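Local structure of uracil-DNA glycosylase (Sulfolobus tokodaii str. 7, 4ZBY) at residues A[37-42]-A[180-185]; A[62-67]-A[73-78]. The protein belongs to the uracil-DNA glycosylase superfamily, an alpha/beta fold built round a mixed sheet, and carries an iron-sulfur cluster and a bound uracil in the crystal. One frame throughout, in Å; residues are numbered along the deposited sequence.

Contact 1. Residues A[37-42]-A[180-185]; sequences IMFVGE and EDFKKI. With URA (uracil), chain C.
Phe39 and Phe182 lead the packing of helix 172-190 against a central strand, 37-41, of the mixed sheet, an interface that illustrates how an alpha/beta fold of the uracil-DNA glycosylase superfamily buries one sheet face under helices. The two rings lie almost parallel, their planes only 18° apart, yet they are slid so far past each other, with centroids 6.0 Å apart, that they barely overlap. Contact is made obliquely: CE1 of Phe39 lies near CE2 and CZ of Phe182, 3.8 Å from CZ. Phe39 holds CG beside its backbone N (chi1 -64°), which sends the ring off the strand toward the helix. Phe182 sets out less directly, and the end of its ring closes the gap. Ile185, one helical turn on, rests CD1 on a face of that ring, offset toward the rim, while its CG2 meets CD1 of Ile37 at 4.4 Å. The alternation of the strand separates two layers: Ile37 and Phe39 serve this side, whereas Met38 and Val40 reach helix 96-113 on the other. Asp181, away from the apolar seam, pairs with Arg144. Beyond the packed residues the strand runs into the uracil pocket, where Asn82, His164 and Phe55 also bond the ligand. There Gly41, with no side chain, passes close to the base, and the backbone N-H of Glu42 donates a somewhat bent bond to uracil, 2.9 Å from N to O2.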
loop_
_atom_site.group_PDB
_atom_site.type_symbol
_atom_site.label_atom_id
_atom_site.label_comp_id
_atom_site.label_asym_id
_atom_site.label_seq_id
_atom_site.Cartn_x
_atom_site.Cartn_y
_atom_site.Cartn_z
ATOM N N ILE A 37 7.782 1.123 8.053
ATOM C CA ILE A 37 6.870 1.754 7.087
ATOM C C ILE A 37 6.293 0.729 6.125
ATOM O O ILE A 37 7.005 -0.036 5.475
ATOM C CB ILE A 37 7.562 2.855 6.268
ATOM C CG1 ILE A 37 8.320 3.815 7.193
ATOM C CG2 ILE A 37 6.529 3.563 5.364
ATOM C CD1 ILE A 37 9.091 4.942 6.475
ATOM N N MET A 38 4.980 0.733 6.027
ATOM C CA MET A 38 4.283 -0.181 5.146
ATOM C C MET A 38 3.590 0.683 4.091
ATOM O O MET A 38 2.951 1.684 4.434
ATOM C CB MET A 38 3.297 -1.029 5.970
ATOM C CG MET A 38 2.478 -2.025 5.211
ATOM S SD MET A 38 1.572 -3.036 6.447
ATOM C CE MET A 38 0.717 -4.062 5.279
ATOM N N PHE A 39 3.759 0.344 2.814
ATOM C CA PHE A 39 3.104 1.071 1.704
ATOM C C PHE A 39 1.992 0.213 1.157
ATOM O O PHE A 39 2.193 -0.971 0.900
ATOM C CB PHE A 39 4.115 1.383 0.586
ATOM C CG PHE A 39 5.206 2.303 1.027
ATOM C CD1 PHE A 39 5.072 3.676 0.864
ATOM C CD2 PHE A 39 6.312 1.799 1.672
ATOM C CE1 PHE A 39 6.061 4.542 1.312
ATOM C CE2 PHE A 39 7.319 2.651 2.129
ATOM C CZ PHE A 39 7.186 4.019 1.942
ATOM N N VAL A 40 0.827 0.804 0.969
ATOM C CA VAL A 40 -0.300 0.038 0.422
ATOM C C VAL A 40 -0.884 0.748 -0.771
ATOM O O VAL A 40 -1.392 1.862 -0.643
ATOM C CB VAL A 40 -1.423 -0.162 1.475
ATOM C CG1 VAL A 40 -2.517 -1.094 0.940
ATOM C CG2 VAL A 40 -0.844 -0.708 2.779
ATOM N N GLY A 41 -0.817 0.096 -1.930
ATOM C CA GLY A 41 -1.456 0.630 -3.123
ATOM C C GLY A 41 -2.818 0.026 -3.399
ATOM O O GLY A 41 -3.452 -0.582 -2.543
ATOM N N GLU A 42 -3.278 0.224 -4.631
ATOM C CA GLU A 42 -4.597 -0.227 -5.068
ATOM C C GLU A 42 -4.614 -1.709 -5.483
ATOM O O GLU A 42 -5.240 -2.557 -4.828
ATOM C CB GLU A 42 -5.069 0.641 -6.238
ATOM C CG GLU A 42 -6.404 0.191 -6.837
ATOM C CD GLU A 42 -6.802 0.993 -8.067
ATOM O OE1 GLU A 42 -6.104 1.983 -8.404
ATOM O OE2 GLU A 42 -7.818 0.623 -8.696
ATOM N N GLU A 180 6.744 16.212 -1.357
ATOM C CA GLU A 180 6.597 16.924 -0.098
ATOM C C GLU A 180 5.917 16.029 0.927
ATOM O O GLU A 180 6.267 16.052 2.101
ATOM C CB GLU A 180 5.802 18.217 -0.304
ATOM C CG GLU A 180 6.561 19.261 -1.104
ATOM C CD GLU A 180 7.886 19.630 -0.462
ATOM O OE1 GLU A 180 7.873 20.114 0.689
ATOM O OE2 GLU A 180 8.942 19.421 -1.100
ATOM N N ASP A 181 4.948 15.238 0.477
ATOM C CA ASP A 181 4.290 14.272 1.354
ATOM C C ASP A 181 5.315 13.255 1.853
ATOM O O ASP A 181 5.284 12.888 3.020
ATOM C CB ASP A 181 3.145 13.541 0.657
ATOM C CG ASP A 181 1.854 14.341 0.667
ATOM O OD1 ASP A 181 1.824 15.400 1.308
ATOM O OD2 ASP A 181 0.878 13.906 0.023
ATOM N N PHE A 182 6.244 12.833 0.990
ATOM C CA PHE A 182 7.248 11.862 1.423
ATOM C C PHE A 182 8.249 12.500 2.393
ATOM O O PHE A 182 8.737 11.819 3.296
ATOM C CB PHE A 182 7.956 11.215 0.227
ATOM C CG PHE A 182 7.309 9.928 -0.223
ATOM C CD1 PHE A 182 5.993 9.902 -0.619
ATOM C CD2 PHE A 182 8.021 8.736 -0.226
ATOM C CE1 PHE A 182 5.383 8.720 -1.021
ATOM C CE2 PHE A 182 7.411 7.544 -0.626
ATOM C CZ PHE A 182 6.105 7.534 -1.011
ATOM N N LYS A 183 8.530 13.795 2.229
ATOM C CA LYS A 183 9.363 14.524 3.194
ATOM C C LYS A 183 8.712 14.509 4.577
ATOM O O LYS A 183 9.389 14.360 5.599
ATOM C CB LYS A 183 9.600 15.973 2.744
ATOM C CG LYS A 183 10.484 16.123 1.506
ATOM C CD LYS A 183 10.699 17.599 1.136
ATOM C CE LYS A 183 11.588 17.755 -0.102
ATOM N NZ LYS A 183 11.714 19.178 -0.542
ATOM N N LYS A 184 7.390 14.683 4.611
ATOM C CA LYS A 184 6.666 14.639 5.872
ATOM C C LYS A 184 6.688 13.249 6.474
ATOM O O LYS A 184 6.793 13.112 7.701
ATOM C CB LYS A 184 5.218 15.123 5.694
ATOM C CG LYS A 184 5.128 16.607 5.375
ATOM C CD LYS A 184 3.677 16.999 5.053
ATOM C CE LYS A 184 3.485 18.508 5.115
ATOM N NZ LYS A 184 4.264 19.199 4.055
ATOM N N ILE A 185 6.579 12.235 5.619
ATOM C CA ILE A 185 6.660 10.851 6.054
ATOM C C ILE A 185 8.055 10.593 6.631
ATOM O O ILE A 185 8.157 9.944 7.671
ATOM C CB ILE A 185 6.331 9.864 4.923
ATOM C CG1 ILE A 185 4.839 10.016 4.591
ATOM C CG2 ILE A 185 6.689 8.405 5.314
ATOM C CD1 ILE A 185 4.439 9.410 3.241
HETATM N N1 URA C . -0.344 0.304 -8.817
HETATM C C2 URA C . -0.639 -0.101 -7.562
HETATM O O2 URA C . -1.594 0.319 -6.935
HETATM N N3 URA C . 0.065 -1.141 -7.097
HETATM C C4 URA C . 1.033 -1.812 -7.755
HETATM O O4 URA C . 1.644 -2.697 -7.181
HETATM C C5 URA C . 1.322 -1.355 -9.057
HETATM C C6 URA C . 0.638 -0.302 -9.564
#

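Contact 2. Residues A[62-67]-A[73-78]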
loop_
_atom_site.group_PDB
_atom_site.type_symbol
_atom_site.label_atom_id
_atom_site.label_comp_id
_atom_site.label_asym_id
_atom_site.label_seq_id
_atom_site.Cartn_x
_atom_site.Cartn_y
_atom_site.Cartn_z
ATOM N N LEU A 62 8.981 5.053 -9.779
ATOM C CA LEU A 62 8.924 6.373 -9.148
ATOM C C LEU A 62 8.806 6.200 -7.636
ATOM O O LEU A 62 9.472 6.895 -6.872
ATOM C CB LEU A 62 7.765 7.190 -9.688
ATOM C CG LEU A 62 7.534 8.546 -9.024
ATOM C CD1 LEU A 62 8.810 9.358 -8.994
ATOM C CD2 LEU A 62 6.470 9.267 -9.823
ATOM N N LEU A 63 7.952 5.274 -7.207
ATOM C CA LEU A 63 7.827 4.995 -5.791
ATOM C C LEU A 63 9.177 4.599 -5.200
ATOM O O LEU A 63 9.582 5.133 -4.173
ATOM C CB LEU A 63 6.807 3.887 -5.528
ATOM C CG LEU A 63 6.697 3.467 -4.063
ATOM C CD1 LEU A 63 6.186 4.603 -3.184
ATOM C CD2 LEU A 63 5.793 2.269 -3.889
ATOM N N THR A 64 9.877 3.669 -5.849
ATOM C CA THR A 64 11.177 3.257 -5.351
ATOM C C THR A 64 12.150 4.430 -5.224
ATOM O O THR A 64 12.870 4.562 -4.217
ATOM C CB THR A 64 11.762 2.159 -6.271
ATOM O OG1 THR A 64 10.822 1.093 -6.325
ATOM C CG2 THR A 64 13.084 1.658 -5.719
ATOM N N GLN A 65 12.139 5.316 -6.214
ATOM C CA GLN A 65 13.023 6.470 -6.206
ATOM C C GLN A 65 12.700 7.391 -5.031
ATOM O O GLN A 65 13.609 7.875 -4.368
ATOM C CB GLN A 65 12.942 7.243 -7.531
ATOM C CG GLN A 65 13.854 8.460 -7.565
ATOM C CD GLN A 65 13.712 9.269 -8.846
ATOM O OE1 GLN A 65 12.840 9.000 -9.677
ATOM N NE2 GLN A 65 14.567 10.265 -9.006
ATOM N N MET A 66 11.414 7.617 -4.747
ATOM C CA MET A 66 11.059 8.479 -3.619
ATOM C C MET A 66 11.434 7.831 -2.298
ATOM O O MET A 66 11.916 8.494 -1.380
ATOM C CB MET A 66 9.570 8.821 -3.620
ATOM C CG MET A 66 9.175 9.605 -4.813
ATOM S SD MET A 66 7.553 10.345 -4.588
ATOM C CE MET A 66 7.412 11.193 -6.156
ATOM N N ILE A 67 11.191 6.535 -2.187
ATOM C CA ILE A 67 11.558 5.845 -0.972
ATOM C C ILE A 67 13.069 5.970 -0.737
ATOM O O ILE A 67 13.507 6.247 0.385
ATOM C CB ILE A 67 11.133 4.372 -1.013
ATOM C CG1 ILE A 67 9.596 4.300 -0.941
ATOM C CG2 ILE A 67 11.719 3.614 0.180
ATOM C CD1 ILE A 67 9.074 2.910 -1.178
ATOM N N LEU A 73 15.565 4.980 2.230
ATOM C CA LEU A 73 15.386 3.536 2.456
ATOM C C LEU A 73 15.430 2.713 1.175
ATOM O O LEU A 73 15.038 3.183 0.109
ATOM C CB LEU A 73 14.061 3.260 3.154
ATOM C CG LEU A 73 13.865 3.868 4.548
ATOM C CD1 LEU A 73 12.397 3.843 4.871
ATOM C CD2 LEU A 73 14.676 3.110 5.594
ATOM N N GLU A 74 15.909 1.469 1.293
ATOM C CA GLU A 74 15.806 0.504 0.214
ATOM C C GLU A 74 14.464 -0.209 0.301
ATOM O O GLU A 74 13.836 -0.259 1.368
ATOM C CB GLU A 74 16.937 -0.535 0.279
ATOM C CG GLU A 74 18.330 0.030 0.247
ATOM C CD GLU A 74 18.559 0.985 -0.903
ATOM O OE1 GLU A 74 18.163 0.675 -2.045
ATOM O OE2 GLU A 74 19.141 2.062 -0.656
ATOM N N ARG A 75 14.003 -0.786 -0.806
ATOM C CA ARG A 75 12.740 -1.526 -0.734
ATOM C C ARG A 75 12.786 -2.660 0.288
ATOM O O ARG A 75 11.782 -2.967 0.922
ATOM C CB ARG A 75 12.368 -2.115 -2.103
ATOM C CG ARG A 75 12.035 -1.094 -3.158
ATOM C CD ARG A 75 11.991 -1.770 -4.534
ATOM N NE ARG A 75 11.013 -2.861 -4.619
ATOM C CZ ARG A 75 9.785 -2.738 -5.129
ATOM N NH1 ARG A 75 9.368 -1.572 -5.601
ATOM N NH2 ARG A 75 8.970 -3.788 -5.170
ATOM N N ASP A 76 13.938 -3.304 0.445
ATOM C CA ASP A 76 14.011 -4.408 1.383
ATOM C C ASP A 76 13.916 -3.964 2.846
ATOM O O ASP A 76 13.831 -4.813 3.746
ATOM C CB ASP A 76 15.304 -5.209 1.158
ATOM C CG ASP A 76 15.295 -5.938 -0.180
ATOM O OD1 ASP A 76 14.203 -6.372 -0.590
ATOM O OD2 ASP A 76 16.366 -6.056 -0.821
ATOM N N GLN A 77 13.886 -2.651 3.095
ATOM C CA GLN A 77 13.754 -2.178 4.470
ATOM C C GLN A 77 12.327 -1.784 4.796
ATOM O O GLN A 77 12.035 -1.471 5.939
ATOM C CB GLN A 77 14.663 -0.977 4.745
ATOM C CG GLN A 77 16.155 -1.239 4.614
ATOM C CD GLN A 77 16.991 0.013 4.710
ATOM O OE1 GLN A 77 16.999 0.833 3.808
ATOM N NE2 GLN A 77 17.729 0.156 5.805
ATOM N N VAL A 78 11.445 -1.809 3.798
ATOM C CA VAL A 78 10.032 -1.447 4.027
ATOM C C VAL A 78 9.162 -2.620 3.614
ATOM O O VAL A 78 9.701 -3.672 3.212
ATOM C CB VAL A 78 9.643 -0.195 3.254
ATOM C CG1 VAL A 78 10.518 0.967 3.745
ATOM C CG2 VAL A 78 9.819 -0.399 1.739
HETATM O O HOH W 1 14.003 2.432 -2.337
#
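Thr64 and Arg75 meet where helix 58-71 is joined to its own exit loop, and the contact is a worked example of how a helix-to-strand connection settles its polar groups. NH1 of Arg75 donates to OG1 of Thr64 at 3.1 Å, with the hydroxyl close to the guanidinium plane and at its edge. The threonine holds OG1 beside its backbone N (chi1 -57°), within reach of Gly60 O one turn earlier; the hydroxyl therefore accepts from the arginine and donates to that carbonyl. Arg75 is bent at chi3 and lies roughly at right angles across the threonine, its CD 3.8 Å from Thr64 CG2. Its guanidinium is further held by a salt bridge from NH2 to Glu30 and by the carbonyls of Pro54 and Phe55, two residues of the uracil pocket. Farther along, Leu73 N donates to Ile67 O, 3.0 Å away and nearly straight at the hydrogen (168°), and a water gives one bond to Thr64 O and another to Leu73 O, joining two acceptors that could not bond directly. The short 3-10 segment 75-77 has its own closure: OE1 of Gln77 turns back to Glu74 N at 2.8 Å, using a lone pair in the amide plane. Beneath these bonds Ile67 packs CG2 on Leu73 CB at 3.8 Å and has CD1 4.5 Å from Val78 CG2. With NH1 divided between Thr64 OG1 and Phe55 O, and NH2 between Glu30 and Pro54 O, Arg75 is consistent with a second-shell role, fixing the backbone next to the uracil.

In the fold
After helix 4-12 and the short edge strand 30-31, the chain lays down strand 37-41, then passes through helix 46-51 to helix 58-71, and returns through residues 73-78 to strand 79-82, parallel to and beside the first: a beta-alpha-beta unit. Contact 2 closes a short loop of five residues within that unit, where the helix gives way to its second strand. Contact 1 closes a far longer one, 137 residues, when helix 172-190 arrives late in the chain, so contact 2 is nested within it. The two merge in one core: Phe182 CD2 lies 3.7 Å from Met66 CB, and Phe39 CE2 lies 3.8 Å from Ile67 CD1, linking strand, early helix and late helix.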